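Local atomic coordinates of glutathione S-transferase omega-like 2 (Saccharomyces cerevisiae, PDB entry 5LKB), a protein that acts as a glutathione-dependent one-cysteine thiol transferase of the Xi class, reducing dehydroascorbate, dimethylarsinic acid and beta-hydroxyethyl disulfide and reacting with glutathionyl-(hydro)quinones. Residues Lys14-Ser19 with Pro150-Arg155; Lys35-Leu40 with Asp163-Thr168; Val42-Pro47 with Thr336-His341; Asn221-Thr226 with Phe305-Thr310; Lys248-Leu253 with Tyr316-Leu321. One frame throughout, in Å; residues are numbered along the deposited sequence.

Interaction 1: Lys14-Ser19 with Pro150-Arg155; sequences KRQVSS and PQYSAR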
# COMPACT_ATOMS: atom_id res chain seq x y z
N LYS A 14 21.42 -8.29 2.04
CA LYS A 14 22.77 -7.84 2.42
C LYS A 14 23.33 -7.10 1.22
O LYS A 14 23.77 -7.71 0.24
CB LYS A 14 23.61 -9.05 2.79
N ARG A 15 23.26 -5.77 1.25
CA ARG A 15 23.76 -4.96 0.15
C ARG A 15 25.27 -5.21 0.01
O ARG A 15 25.99 -5.19 1.01
CB ARG A 15 23.47 -3.49 0.40
CG ARG A 15 23.95 -2.55 -0.67
CD ARG A 15 23.49 -1.12 -0.46
NE ARG A 15 22.03 -1.04 -0.48
CZ ARG A 15 21.29 -0.96 -1.56
NH1 ARG A 15 21.84 -0.96 -2.77
NH2 ARG A 15 19.95 -0.92 -1.41
N GLN A 16 25.70 -5.43 -1.22
CA GLN A 16 27.13 -5.60 -1.50
C GLN A 16 27.90 -4.30 -1.29
O GLN A 16 27.39 -3.20 -1.50
CB GLN A 16 27.30 -6.06 -2.94
CG GLN A 16 27.10 -4.98 -4.04
CD GLN A 16 27.25 -5.53 -5.47
OE1 GLN A 16 27.05 -6.73 -5.71
NE2 GLN A 16 27.60 -4.64 -6.42
N VAL A 17 29.18 -4.43 -0.93
CA VAL A 17 30.06 -3.27 -0.84
C VAL A 17 30.48 -2.91 -2.26
O VAL A 17 30.84 -3.78 -3.07
CB VAL A 17 31.27 -3.62 0.04
CG1 VAL A 17 32.29 -2.52 -0.01
CG2 VAL A 17 30.84 -3.82 1.51
N SER A 18 30.42 -1.62 -2.58
CA SER A 18 30.85 -1.16 -3.89
C SER A 18 32.36 -1.29 -4.04
O SER A 18 33.13 -0.98 -3.12
CB SER A 18 30.52 0.30 -4.05
OG SER A 18 29.13 0.49 -3.91
N SER A 19 32.77 -1.68 -5.25
CA SER A 19 34.14 -2.06 -5.54
C SER A 19 34.99 -0.93 -6.06
O SER A 19 36.21 -1.02 -5.92
CB SER A 19 34.17 -3.14 -6.60
OG SER A 19 33.37 -4.20 -6.18
N PRO A 150 37.88 -6.89 -16.38
CA PRO A 150 37.33 -8.13 -16.95
C PRO A 150 37.05 -9.21 -15.93
O PRO A 150 36.29 -10.13 -16.23
CB PRO A 150 38.42 -8.56 -17.95
CG PRO A 150 39.02 -7.23 -18.38
CD PRO A 150 39.09 -6.45 -17.09
N GLN A 151 37.61 -9.13 -14.73
CA GLN A 151 37.37 -10.12 -13.69
C GLN A 151 36.25 -9.73 -12.75
O GLN A 151 36.05 -10.41 -11.74
CB GLN A 151 38.67 -10.33 -12.88
CG GLN A 151 39.63 -11.35 -13.48
CD GLN A 151 40.04 -10.99 -14.88
OE1 GLN A 151 40.80 -10.05 -15.09
NE2 GLN A 151 39.49 -11.71 -15.87
N TYR A 152 35.51 -8.66 -13.04
CA TYR A 152 34.45 -8.22 -12.13
C TYR A 152 33.42 -9.32 -11.95
O TYR A 152 33.01 -9.96 -12.93
CB TYR A 152 33.79 -6.95 -12.67
CG TYR A 152 32.82 -6.30 -11.70
CD1 TYR A 152 33.27 -5.58 -10.60
CD2 TYR A 152 31.45 -6.44 -11.86
CE1 TYR A 152 32.37 -4.98 -9.69
CE2 TYR A 152 30.56 -5.87 -10.94
CZ TYR A 152 31.03 -5.13 -9.89
OH TYR A 152 30.16 -4.59 -8.99
N SER A 153 32.97 -9.53 -10.72
CA SER A 153 31.97 -10.58 -10.48
C SER A 153 31.07 -10.23 -9.30
O SER A 153 30.83 -11.05 -8.41
CB SER A 153 32.65 -11.92 -10.27
OG SER A 153 33.40 -11.87 -9.07
N ALA A 154 30.55 -9.01 -9.29
CA ALA A 154 29.46 -8.61 -8.39
C ALA A 154 28.34 -8.05 -9.25
O ALA A 154 28.34 -8.19 -10.47
CB ALA A 154 29.97 -7.62 -7.36
N ARG A 155 27.35 -7.42 -8.60
CA ARG A 155 26.25 -6.79 -9.31
C ARG A 155 26.69 -5.51 -10.00
O ARG A 155 27.50 -4.75 -9.48
CB ARG A 155 25.11 -6.49 -8.35
CG ARG A 155 24.48 -7.79 -7.78
CD ARG A 155 23.62 -7.52 -6.58
NE ARG A 155 22.41 -6.77 -6.90
CZ ARG A 155 21.18 -7.30 -7.05
NH1 ARG A 155 20.99 -8.61 -6.93
NH2 ARG A 155 20.14 -6.51 -7.32
O HOH W 1 30.57 -2.64 -6.97
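Gln16 places CG between its backbone N and carbonyl carbon (chi1 75°) and then runs straight out, which carries its amide to the backbone of Arg155; from the other segment Tyr152, with CG anti to N (chi1 -172°), swings its hydroxyl to the carbonyl oxygen of the same residue. The result illustrates how one side-chain amide can stand in for a strand partner. Gln16 OE1 accepts from Arg155 N at 3.0 Å on a lone pair in the carbonyl plane, while Gln16 NE2 gives a hydrogen to Arg155 O at 3.1 Å. That oxygen is gripped twice, because Tyr152 OH donates to Arg155 O at 2.7 Å from the face opposite the amide. A water donates to Tyr152 OH and accepts from Ser19 N at 3.0 Å, and Ser19 OG lies at the edge of the phenol ring, 3.7 Å from Tyr152 CE1. Ala154 CB and the aliphatic part of Arg155 close in around Gln16 OE1. Both Arg15 and Arg155 bind glutathione, so the pair of amide bonds joins two loops that each supply a ligand residue. This surface contact ties the loop ahead of strand 38-42 to the loop between helix 141-148 and strand 160-163, with Tyr145 of that helix meeting the Tyr152 ring.

Interaction 2: Lys35-Leu40 with Asp163-Thr168; sequences KGRYWL and DLETQT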
# COMPACT_ATOMS: atom_id res chain seq x y z
N LYS A 35 37.10 19.15 -18.13
CA LYS A 35 35.84 19.08 -18.85
C LYS A 35 35.93 18.00 -19.90
O LYS A 35 37.02 17.65 -20.36
CB LYS A 35 35.50 20.40 -19.56
CG LYS A 35 35.02 21.48 -18.66
N GLY A 36 34.78 17.42 -20.25
CA GLY A 36 34.74 16.47 -21.33
C GLY A 36 35.38 15.12 -21.09
O GLY A 36 35.57 14.37 -22.05
N ARG A 37 35.75 14.79 -19.86
CA ARG A 37 36.51 13.58 -19.60
C ARG A 37 35.68 12.52 -18.85
O ARG A 37 35.87 11.32 -19.06
CB ARG A 37 37.79 13.88 -18.79
CG ARG A 37 38.57 12.63 -18.41
CD ARG A 37 39.94 12.95 -17.82
NE ARG A 37 40.50 11.69 -17.40
CZ ARG A 37 41.71 11.54 -16.84
NH1 ARG A 37 42.46 12.61 -16.59
NH2 ARG A 37 42.13 10.33 -16.48
N TYR A 38 34.86 12.96 -17.89
CA TYR A 38 34.09 12.03 -17.05
C TYR A 38 32.62 12.02 -17.43
O TYR A 38 32.07 13.01 -17.94
CB TYR A 38 34.30 12.40 -15.58
CG TYR A 38 35.78 12.38 -15.18
CD1 TYR A 38 36.43 11.20 -14.86
CD2 TYR A 38 36.49 13.55 -15.12
CE1 TYR A 38 37.79 11.18 -14.53
CE2 TYR A 38 37.84 13.54 -14.82
CZ TYR A 38 38.47 12.36 -14.49
OH TYR A 38 39.84 12.28 -14.15
N TRP A 39 31.97 10.91 -17.10
CA TRP A 39 30.59 10.66 -17.46
C TRP A 39 29.90 10.02 -16.26
O TRP A 39 30.52 9.33 -15.46
CB TRP A 39 30.48 9.68 -18.64
CG TRP A 39 29.31 10.00 -19.54
CD1 TRP A 39 28.13 9.35 -19.61
CD2 TRP A 39 29.26 11.05 -20.48
NE1 TRP A 39 27.32 9.96 -20.55
CE2 TRP A 39 28.02 11.00 -21.11
CE3 TRP A 39 30.16 12.03 -20.87
CZ2 TRP A 39 27.67 11.89 -22.11
CZ3 TRP A 39 29.81 12.90 -21.82
CH2 TRP A 39 28.56 12.85 -22.44
N LEU A 40 28.63 10.31 -16.13
CA LEU A 40 27.82 9.83 -15.03
C LEU A 40 26.70 9.00 -15.64
O LEU A 40 25.80 9.56 -16.30
CB LEU A 40 27.30 11.02 -14.20
CG LEU A 40 26.48 10.61 -12.97
CD1 LEU A 40 27.43 9.83 -11.98
CD2 LEU A 40 25.90 11.81 -12.32
N ASP A 163 35.57 7.28 -16.47
CA ASP A 163 36.65 8.05 -17.07
C ASP A 163 36.80 7.65 -18.52
O ASP A 163 37.16 6.51 -18.82
CB ASP A 163 37.98 7.81 -16.35
CG ASP A 163 39.12 8.54 -17.03
OD1 ASP A 163 38.82 9.59 -17.62
OD2 ASP A 163 40.27 8.05 -16.92
N LEU A 164 36.54 8.60 -19.42
CA LEU A 164 36.68 8.35 -20.86
C LEU A 164 38.13 8.16 -21.29
O LEU A 164 38.37 7.49 -22.30
CB LEU A 164 36.07 9.51 -21.65
CG LEU A 164 34.53 9.63 -21.56
CD1 LEU A 164 34.14 11.02 -22.11
CD2 LEU A 164 33.81 8.49 -22.30
N GLU A 165 39.09 8.67 -20.53
CA GLU A 165 40.48 8.54 -20.97
C GLU A 165 41.04 7.15 -20.71
O GLU A 165 41.67 6.54 -21.58
CB GLU A 165 41.30 9.62 -20.27
CG GLU A 165 41.12 11.00 -20.91
CD GLU A 165 42.16 12.02 -20.47
OE1 GLU A 165 43.19 11.64 -19.82
OE2 GLU A 165 41.93 13.21 -20.76
N THR A 166 40.88 6.64 -19.50
CA THR A 166 41.39 5.33 -19.17
C THR A 166 40.34 4.23 -19.39
O THR A 166 40.67 3.03 -19.31
CB THR A 166 41.91 5.34 -17.71
OG1 THR A 166 40.81 5.59 -16.82
CG2 THR A 166 42.98 6.41 -17.46
N GLN A 167 39.07 4.61 -19.66
CA GLN A 167 37.97 3.66 -19.85
C GLN A 167 37.81 2.77 -18.63
O GLN A 167 37.86 1.55 -18.73
CB GLN A 167 38.09 2.87 -21.15
CG GLN A 167 38.19 3.80 -22.32
CD GLN A 167 37.88 3.14 -23.64
OE1 GLN A 167 37.35 2.02 -23.70
NE2 GLN A 167 38.20 3.84 -24.73
N THR A 168 37.71 3.41 -17.47
CA THR A 168 37.55 2.69 -16.22
C THR A 168 36.43 3.34 -15.44
O THR A 168 36.11 4.52 -15.63
CB THR A 168 38.86 2.72 -15.37
OG1 THR A 168 39.29 4.08 -15.17
CG2 THR A 168 39.98 1.88 -16.02
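The guanidinium of Arg37 is sandwiched: Glu165 OE1 lies 3.3 Å from Arg37 CZ over one face, and Tyr38 OH, itself hydrogen-bonded to Lys32 O, sits over the opposite face. The Glu165 carboxylate is stacked almost flat on the guanidinium, its plane only 5° away, so their attraction is one of charge alone, with no N-H aimed at the oxygen. The directed bonds go out through the edge instead. Arg37 grips Asp163 side-on, NE giving its hydrogen to OD1 at 2.7 Å and NH2 to OD2 at 3.0 Å, both nearly straight although the two planar groups are 42° apart. The arginine reaches this far because its chain is extended from CG to NE, with CG anti to the backbone N (chi1 176°).

Asp163 is a case of a single carboxylate organising a whole turn. Besides the arginine, OD1 accepts from Glu165 N in an Asx turn, from the face opposite Arg37 NE, and OD2 takes Thr166 N and the short Thr166 OG1 bond of 2.5 Å. An asparagine here would probably leave Arg37 with only the stacked Glu165 for a countercharge and weaken the hold on the turn. Beside this network Leu164 N bonds to Arg37 O at 2.8 Å, and Leu164 CD1 touches Trp39 CE3.

Tyr38 and Asp163 form an antiparallel non-hydrogen-bonded pair. The contact thus lies where the two inner strands of the thioredoxin-like sheet, the antiparallel 38-42 and 160-163, meet at one end, and the turn, with a G1 bulge at Gln167 and Thr168, leads back into strand 168-171.

Interaction 3: Val42-Pro47 with Thr336-His341; sequences VSLACP and TTDFDH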
# COMPACT_ATOMS: atom_id res chain seq x y z
N VAL A 42 23.43 6.65 -14.89
CA VAL A 42 22.46 6.54 -13.81
C VAL A 42 21.24 5.80 -14.28
O VAL A 42 21.02 5.59 -15.48
CB VAL A 42 22.00 7.92 -13.30
CG1 VAL A 42 23.17 8.78 -12.87
CG2 VAL A 42 21.25 8.66 -14.38
N SER A 43 20.43 5.38 -13.30
CA SER A 43 18.99 5.20 -13.50
C SER A 43 18.26 6.30 -12.76
O SER A 43 18.61 6.63 -11.64
CB SER A 43 18.49 3.85 -12.99
OG SER A 43 17.06 3.79 -13.00
N LEU A 44 17.22 6.88 -13.38
CA LEU A 44 16.35 7.81 -12.66
C LEU A 44 15.46 7.13 -11.62
O LEU A 44 14.99 7.83 -10.71
CB LEU A 44 15.45 8.51 -13.67
CG LEU A 44 16.07 9.54 -14.59
CD1 LEU A 44 15.20 9.91 -15.76
CD2 LEU A 44 16.37 10.76 -13.74
N ALA A 45 15.36 5.82 -11.62
CA ALA A 45 14.56 5.12 -10.60
C ALA A 45 15.33 4.97 -9.29
O ALA A 45 14.71 4.83 -8.20
CB ALA A 45 14.19 3.74 -11.08
N CYS A 46 16.69 4.97 -9.38
CA CYS A 46 17.54 4.56 -8.27
C CYS A 46 17.77 5.73 -7.34
O CYS A 46 18.27 6.76 -7.79
CB CYS A 46 18.92 4.11 -8.81
SG CYS A 46 20.13 3.82 -7.54
N PRO A 47 17.53 5.60 -6.02
CA PRO A 47 17.74 6.72 -5.11
C PRO A 47 19.22 7.01 -4.86
O PRO A 47 19.56 8.11 -4.40
CB PRO A 47 17.04 6.23 -3.82
CG PRO A 47 17.17 4.78 -3.85
CD PRO A 47 16.99 4.40 -5.30
N THR A 336 15.15 16.36 -11.55
CA THR A 336 15.80 15.06 -11.54
C THR A 336 14.93 13.95 -11.00
O THR A 336 15.39 12.80 -10.97
CB THR A 336 17.07 15.07 -10.70
OG1 THR A 336 16.89 15.43 -9.34
CG2 THR A 336 18.14 16.06 -11.31
N THR A 337 13.69 14.28 -10.61
CA THR A 337 12.75 13.33 -10.01
C THR A 337 11.79 12.89 -11.10
O THR A 337 11.00 13.72 -11.60
CB THR A 337 12.03 13.96 -8.83
OG1 THR A 337 13.00 14.38 -7.86
CG2 THR A 337 11.07 12.96 -8.15
N ASP A 338 11.84 11.62 -11.48
CA ASP A 338 11.04 11.06 -12.56
C ASP A 338 10.18 9.95 -11.93
O ASP A 338 10.64 8.83 -11.70
CB ASP A 338 11.90 10.56 -13.73
CG ASP A 338 11.05 10.13 -14.92
OD1 ASP A 338 10.01 9.41 -14.76
OD2 ASP A 338 11.44 10.52 -16.05
N PHE A 339 8.92 10.29 -11.65
CA PHE A 339 8.04 9.33 -11.01
C PHE A 339 7.64 8.17 -11.91
O PHE A 339 7.29 7.11 -11.38
CB PHE A 339 6.79 10.03 -10.47
CG PHE A 339 7.07 10.98 -9.30
CD1 PHE A 339 7.52 10.48 -8.08
CD2 PHE A 339 6.93 12.35 -9.43
CE1 PHE A 339 7.78 11.31 -7.02
CE2 PHE A 339 7.18 13.21 -8.37
CZ PHE A 339 7.61 12.72 -7.17
N ASP A 340 7.65 8.30 -13.24
CA ASP A 340 7.39 7.15 -14.08
C ASP A 340 8.51 6.15 -13.96
O ASP A 340 8.24 4.96 -13.77
CB ASP A 340 7.16 7.54 -15.53
CG ASP A 340 5.90 8.39 -15.72
OD1 ASP A 340 4.91 8.20 -15.03
OD2 ASP A 340 5.91 9.30 -16.56
N HIS A 341 9.74 6.60 -14.04
CA HIS A 341 10.86 5.67 -13.89
C HIS A 341 10.84 5.03 -12.50
O HIS A 341 11.10 3.83 -12.37
CB HIS A 341 12.20 6.38 -14.10
CG HIS A 341 12.58 6.54 -15.54
ND1 HIS A 341 13.77 6.04 -16.06
CD2 HIS A 341 11.92 7.11 -16.56
CE1 HIS A 341 13.79 6.28 -17.35
NE2 HIS A 341 12.69 6.94 -17.68
O HOH W 2 16.22 4.83 -15.34
O HOH W 3 14.16 10.35 -10.21
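Apolar contact centres on Leu44, whose side chain wedges between three residues of the segment 336-341. Its CD1 methyl sits squarely over the face of the His341 ring, 4.1 Å from the centroid and 7° off the normal, a CH-pi contact; the same methyl reaches Asp338 OD2 at 3.8 Å. The other branch, CD2, meets Thr336 O at 3.6 Å. With CG anti to the carbonyl carbon (chi1 -72°), the fork of the side chain is aimed at the other segment, and its two methyls part to these partners. Next along, Ala45 CB abuts His341 O at 3.3 Å.

Polar contact across the segments runs through water, a worked case of solvent serving as mortar between domains. One water accepts from Leu44 N and also bonds Ser43 OG and His341 ND1, the last in the plane of the imidazole. A second donates to Leu44 O and Thr336 O and accepts from Asp338 N at 2.9 Å.

Within the segments, caps and turns fix the shape. Asp338 OD1 accepts from His341 N at 2.9 Å at the N-cap of helix 339-349, and Ser43 OG takes Ala45 N in an ST turn.

The C-terminal helical domain thereby grips the loop that leads to the nucleophile Cys46, itself the N-cap of helix 47-58. With ND1 on the water and NE2 bonded to Val128 O, the imidazole is held at both nitrogens and its rotation is fixed under the leucine methyl.

Interaction 4: Asn221-Thr226 with Phe305-Thr310; sequences NGVYKT and FKCNFT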
# COMPACT_ATOMS: atom_id res chain seq x y z
N ASN A 221 18.77 2.48 3.25
CA ASN A 221 18.82 1.04 3.11
C ASN A 221 17.73 0.34 3.93
O ASN A 221 17.41 -0.80 3.63
CB ASN A 221 20.21 0.48 3.50
CG ASN A 221 20.48 -0.84 2.88
OD1 ASN A 221 20.20 -1.12 1.70
ND2 ASN A 221 21.08 -1.73 3.67
N GLY A 222 17.17 1.03 4.92
CA GLY A 222 16.14 0.40 5.74
C GLY A 222 14.93 -0.03 4.92
O GLY A 222 14.41 -1.12 5.12
N VAL A 223 14.52 0.82 3.97
CA VAL A 223 13.36 0.42 3.14
C VAL A 223 13.66 -0.80 2.30
O VAL A 223 12.79 -1.62 2.07
CB VAL A 223 12.82 1.55 2.28
CG1 VAL A 223 12.36 2.72 3.15
CG2 VAL A 223 13.84 2.05 1.22
N TYR A 224 14.93 -1.00 1.87
CA TYR A 224 15.31 -2.16 1.06
C TYR A 224 15.43 -3.43 1.90
O TYR A 224 14.98 -4.49 1.48
CB TYR A 224 16.64 -1.90 0.37
CG TYR A 224 16.53 -0.99 -0.83
CD1 TYR A 224 16.19 -1.48 -2.06
CD2 TYR A 224 16.86 0.33 -0.74
CE1 TYR A 224 16.11 -0.68 -3.19
CE2 TYR A 224 16.75 1.19 -1.87
CZ TYR A 224 16.42 0.65 -3.11
OH TYR A 224 16.35 1.45 -4.27
N LYS A 225 16.03 -3.31 3.10
CA LYS A 225 16.03 -4.46 4.02
C LYS A 225 14.61 -4.90 4.38
O LYS A 225 14.36 -6.10 4.56
CB LYS A 225 16.86 -4.11 5.25
CG LYS A 225 18.37 -3.90 4.96
CD LYS A 225 19.19 -3.67 6.22
CE LYS A 225 18.89 -2.34 6.81
NZ LYS A 225 19.77 -2.02 7.97
N THR A 226 13.67 -3.94 4.43
CA THR A 226 12.26 -4.25 4.66
C THR A 226 11.64 -4.91 3.44
O THR A 226 11.05 -5.98 3.55
CB THR A 226 11.51 -2.97 5.03
OG1 THR A 226 12.05 -2.38 6.20
CG2 THR A 226 10.04 -3.27 5.27
N PHE A 305 7.30 -1.99 -1.00
CA PHE A 305 8.18 -2.51 0.04
C PHE A 305 7.46 -2.69 1.39
O PHE A 305 8.08 -3.04 2.39
CB PHE A 305 9.43 -1.62 0.24
CG PHE A 305 10.51 -1.78 -0.83
CD1 PHE A 305 10.47 -2.80 -1.81
CD2 PHE A 305 11.64 -0.95 -0.81
CE1 PHE A 305 11.51 -3.00 -2.76
CE2 PHE A 305 12.68 -1.16 -1.71
CZ PHE A 305 12.60 -2.17 -2.72
N LYS A 306 6.15 -2.52 1.43
CA LYS A 306 5.34 -2.79 2.61
C LYS A 306 5.74 -1.94 3.79
O LYS A 306 5.51 -2.31 4.96
CB LYS A 306 5.26 -4.30 2.95
CG LYS A 306 4.90 -5.18 1.77
CD LYS A 306 4.92 -6.66 2.20
CE LYS A 306 4.45 -7.55 1.02
NZ LYS A 306 5.15 -7.47 -0.35
N CYS A 307 6.22 -0.71 3.51
CA CYS A 307 6.62 0.20 4.55
C CYS A 307 5.43 1.09 4.84
O CYS A 307 5.35 2.25 4.47
CB CYS A 307 7.76 1.03 4.01
SG CYS A 307 9.37 0.13 3.97
N ASN A 308 4.43 0.53 5.56
CA ASN A 308 3.08 1.07 5.44
C ASN A 308 2.36 1.30 6.76
O ASN A 308 1.14 1.40 6.75
CB ASN A 308 2.24 0.24 4.48
CG ASN A 308 1.78 -1.06 5.07
OD1 ASN A 308 2.38 -1.59 5.99
ND2 ASN A 308 0.67 -1.58 4.51
N PHE A 309 3.07 1.47 7.87
CA PHE A 309 2.40 1.92 9.11
C PHE A 309 1.55 3.14 8.83
O PHE A 309 0.42 3.29 9.33
CB PHE A 309 3.41 2.26 10.22
CG PHE A 309 4.22 1.07 10.80
CD1 PHE A 309 4.18 -0.22 10.26
CD2 PHE A 309 5.02 1.27 11.94
CE1 PHE A 309 4.99 -1.26 10.79
CE2 PHE A 309 5.75 0.24 12.47
CZ PHE A 309 5.76 -1.00 11.90
N THR A 310 2.13 4.07 8.08
CA THR A 310 1.52 5.29 7.59
C THR A 310 2.33 5.73 6.39
O THR A 310 3.31 5.07 6.00
CB THR A 310 1.46 6.35 8.68
OG1 THR A 310 0.67 7.46 8.24
CG2 THR A 310 2.82 6.75 9.08
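Helix 222-227 of the C-terminal domain lies beside the glutathione site, and here it packs on the loop that follows helix 285-304, showing how a second-shell aromatic can back a pocket-side residue. Phe305 turns its edge toward the face of Tyr224 in an offset edge-to-face pair, with centroids 5.2 Å apart and planes at 65°; the nearest atoms are Phe305 CE2 and Tyr224 CD1 at 3.5 Å. One position round the same ring, Phe305 CD2 approaches Val223 O at 3.2 Å. Cys307, at the centre of an inverse gamma turn, brings SG to 3.7 Å from Thr226 CG2 and 4.0 Å from Val223 CG1. The threonine methyl, anti to the backbone N, faces this sulfur and Phe305 O, while its OG1 bonds back to Gly222 O. Losing the ring to an alanine at Phe305 would probably open a gap against the Tyr224 face and let that phenol shift.

Tyr224 also makes a cation-pi contact with the glutathione-binding Arg15, and its OH bonds to Tyr346. Apolar contacts and aromatic edges therefore carry the join between the segments, and the polar groups of the tyrosine and threonine are satisfied by other partners.

Interaction 5: Lys248-Leu253 with Tyr316-Leu321; sequences KVEKIL and YPFIHL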
# COMPACT_ATOMS: atom_id res chain seq x y z
N LYS A 248 12.43 9.75 14.41
CA LYS A 248 13.61 10.54 14.82
C LYS A 248 13.80 11.76 13.91
O LYS A 248 14.01 12.88 14.41
CB LYS A 248 14.86 9.67 14.86
CG LYS A 248 14.81 8.67 15.99
CD LYS A 248 16.08 7.86 16.14
CE LYS A 248 15.86 6.65 17.04
NZ LYS A 248 17.23 6.02 17.29
N VAL A 249 13.69 11.56 12.59
CA VAL A 249 13.81 12.66 11.64
C VAL A 249 12.71 13.68 11.86
O VAL A 249 12.95 14.89 11.83
CB VAL A 249 13.80 12.13 10.20
CG1 VAL A 249 13.81 13.31 9.18
CG2 VAL A 249 14.93 11.21 9.96
N GLU A 250 11.45 13.20 12.00
CA GLU A 250 10.31 14.07 12.22
C GLU A 250 10.49 14.97 13.46
O GLU A 250 10.11 16.14 13.42
CB GLU A 250 9.04 13.20 12.34
CG GLU A 250 7.76 13.95 12.58
CD GLU A 250 7.22 14.69 11.35
OE1 GLU A 250 7.77 14.53 10.21
OE2 GLU A 250 6.28 15.50 11.52
N LYS A 251 11.02 14.39 14.55
CA LYS A 251 11.32 15.14 15.78
C LYS A 251 12.36 16.24 15.53
O LYS A 251 12.15 17.41 15.90
CB LYS A 251 11.80 14.16 16.87
CG LYS A 251 12.27 14.83 18.17
CD LYS A 251 11.19 15.64 18.83
CE LYS A 251 11.66 16.15 20.24
NZ LYS A 251 10.93 17.41 20.63
N ILE A 252 13.41 15.91 14.80
CA ILE A 252 14.44 16.89 14.47
C ILE A 252 13.82 18.05 13.72
O ILE A 252 14.06 19.23 14.03
CB ILE A 252 15.55 16.24 13.64
CG1 ILE A 252 16.45 15.37 14.53
CG2 ILE A 252 16.43 17.30 12.91
CD1 ILE A 252 17.41 14.51 13.75
N LEU A 253 13.03 17.74 12.68
CA LEU A 253 12.42 18.78 11.88
C LEU A 253 11.34 19.56 12.62
O LEU A 253 11.19 20.76 12.41
CB LEU A 253 11.86 18.18 10.58
CG LEU A 253 12.89 17.64 9.63
CD1 LEU A 253 12.28 16.99 8.44
CD2 LEU A 253 13.84 18.77 9.16
N TYR A 316 3.57 12.13 8.67
CA TYR A 316 4.82 12.82 8.99
C TYR A 316 4.77 14.26 8.50
O TYR A 316 5.39 14.61 7.50
CB TYR A 316 6.03 12.08 8.40
CG TYR A 316 6.29 10.82 9.15
CD1 TYR A 316 6.93 10.83 10.38
CD2 TYR A 316 5.85 9.60 8.66
CE1 TYR A 316 7.15 9.70 11.09
CE2 TYR A 316 6.02 8.44 9.40
CZ TYR A 316 6.70 8.49 10.62
OH TYR A 316 6.90 7.35 11.33
N PRO A 317 4.07 15.14 9.21
CA PRO A 317 3.86 16.50 8.68
C PRO A 317 5.14 17.31 8.46
O PRO A 317 5.22 18.05 7.47
CB PRO A 317 2.94 17.17 9.71
CG PRO A 317 2.69 16.18 10.74
CD PRO A 317 3.37 14.89 10.48
N PHE A 318 6.13 17.19 9.34
CA PHE A 318 7.33 17.98 9.14
C PHE A 318 8.21 17.43 8.02
O PHE A 318 8.73 18.20 7.20
CB PHE A 318 8.05 18.23 10.48
CG PHE A 318 7.26 19.14 11.36
CD1 PHE A 318 7.21 20.50 11.08
CD2 PHE A 318 6.48 18.64 12.39
CE1 PHE A 318 6.45 21.34 11.82
CE2 PHE A 318 5.70 19.50 13.14
CZ PHE A 318 5.69 20.86 12.86
N ILE A 319 8.41 16.10 7.96
CA ILE A 319 9.07 15.54 6.78
C ILE A 319 8.30 15.92 5.51
O ILE A 319 8.92 16.23 4.47
CB ILE A 319 9.23 14.02 6.91
CG1 ILE A 319 10.11 13.61 8.11
CG2 ILE A 319 9.77 13.44 5.63
CD1 ILE A 319 10.17 12.11 8.39
N HIS A 320 6.97 15.87 5.55
CA HIS A 320 6.19 16.17 4.37
C HIS A 320 6.40 17.64 3.91
O HIS A 320 6.46 17.92 2.71
CB HIS A 320 4.71 15.86 4.64
CG HIS A 320 3.82 15.93 3.43
ND1 HIS A 320 2.54 16.39 3.50
CD2 HIS A 320 4.01 15.56 2.14
CE1 HIS A 320 1.96 16.29 2.32
NE2 HIS A 320 2.84 15.81 1.46
N LEU A 321 6.46 18.58 4.86
CA LEU A 321 6.72 19.96 4.50
C LEU A 321 8.13 20.13 3.93
O LEU A 321 8.30 20.74 2.86
CB LEU A 321 6.54 20.80 5.75
CG LEU A 321 6.87 22.28 5.57
CD1 LEU A 321 5.95 22.93 4.65
CD2 LEU A 321 6.81 22.92 6.97
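Glu250 OE1 and OE2 each take a backbone N-H at the start of helix 317-329: Ile319 N reaches OE1 at 2.8 Å with an angle of 172°, and Phe318 N reaches OE2 at 2.8 Å through the syn lone pair. A carboxylate from another helix thus does the work usually given to an N-cap side chain, an instructive case of capping by a side chain distant in sequence. Its path is bent: CG is anti to the backbone N, and a turn at chi2 (74°) lays the acid across the end of the helix. Pro317 CD packs 3.1 Å from Glu250 OE2, which also lies at the edge of the Phe318 ring. Nearer the backbone, Glu250 CB comes to the edge of the Tyr316 ring, 3.7 Å from CD1, while the phenol OH bonds to Asp247.

Around the acid the axes of segments 248-253 and 317-321 approach to 8.4 Å and cross at 74°. Val249 CG1 meets Ile319 CG1 at 3.9 Å, and Leu253 sets CB against Phe318 CB and CD1 against Ile319. The negative charge of Glu250 probably gains from the positive end of the helix dipole, and helix 232-264 and helix 317-329 are joined by two directed bonds as well as by apolar contact.

The five contacts trace a path from the thioredoxin-like domain across the active site into the helical domain. Interactions 1 and 4 touch through the glutathione-binding Arg15, whose NE lies 2.9 Å from Asn221 OD1, probably a hydrogen bond. Interaction 3, which holds the nucleophile Cys46, meets interaction 4 where Pro47 CD packs 3.2 Å from Tyr224 OH. Interaction 2 adjoins interaction 3 in sequence, along strand 38-42, yet their centres are 23 Å apart. On the far side, interaction 5 touches interaction 4 through Thr310 CG2 and Tyr316 CE2 at 3.6 Å, and lies with its centre about 40 Å from that of interaction 2.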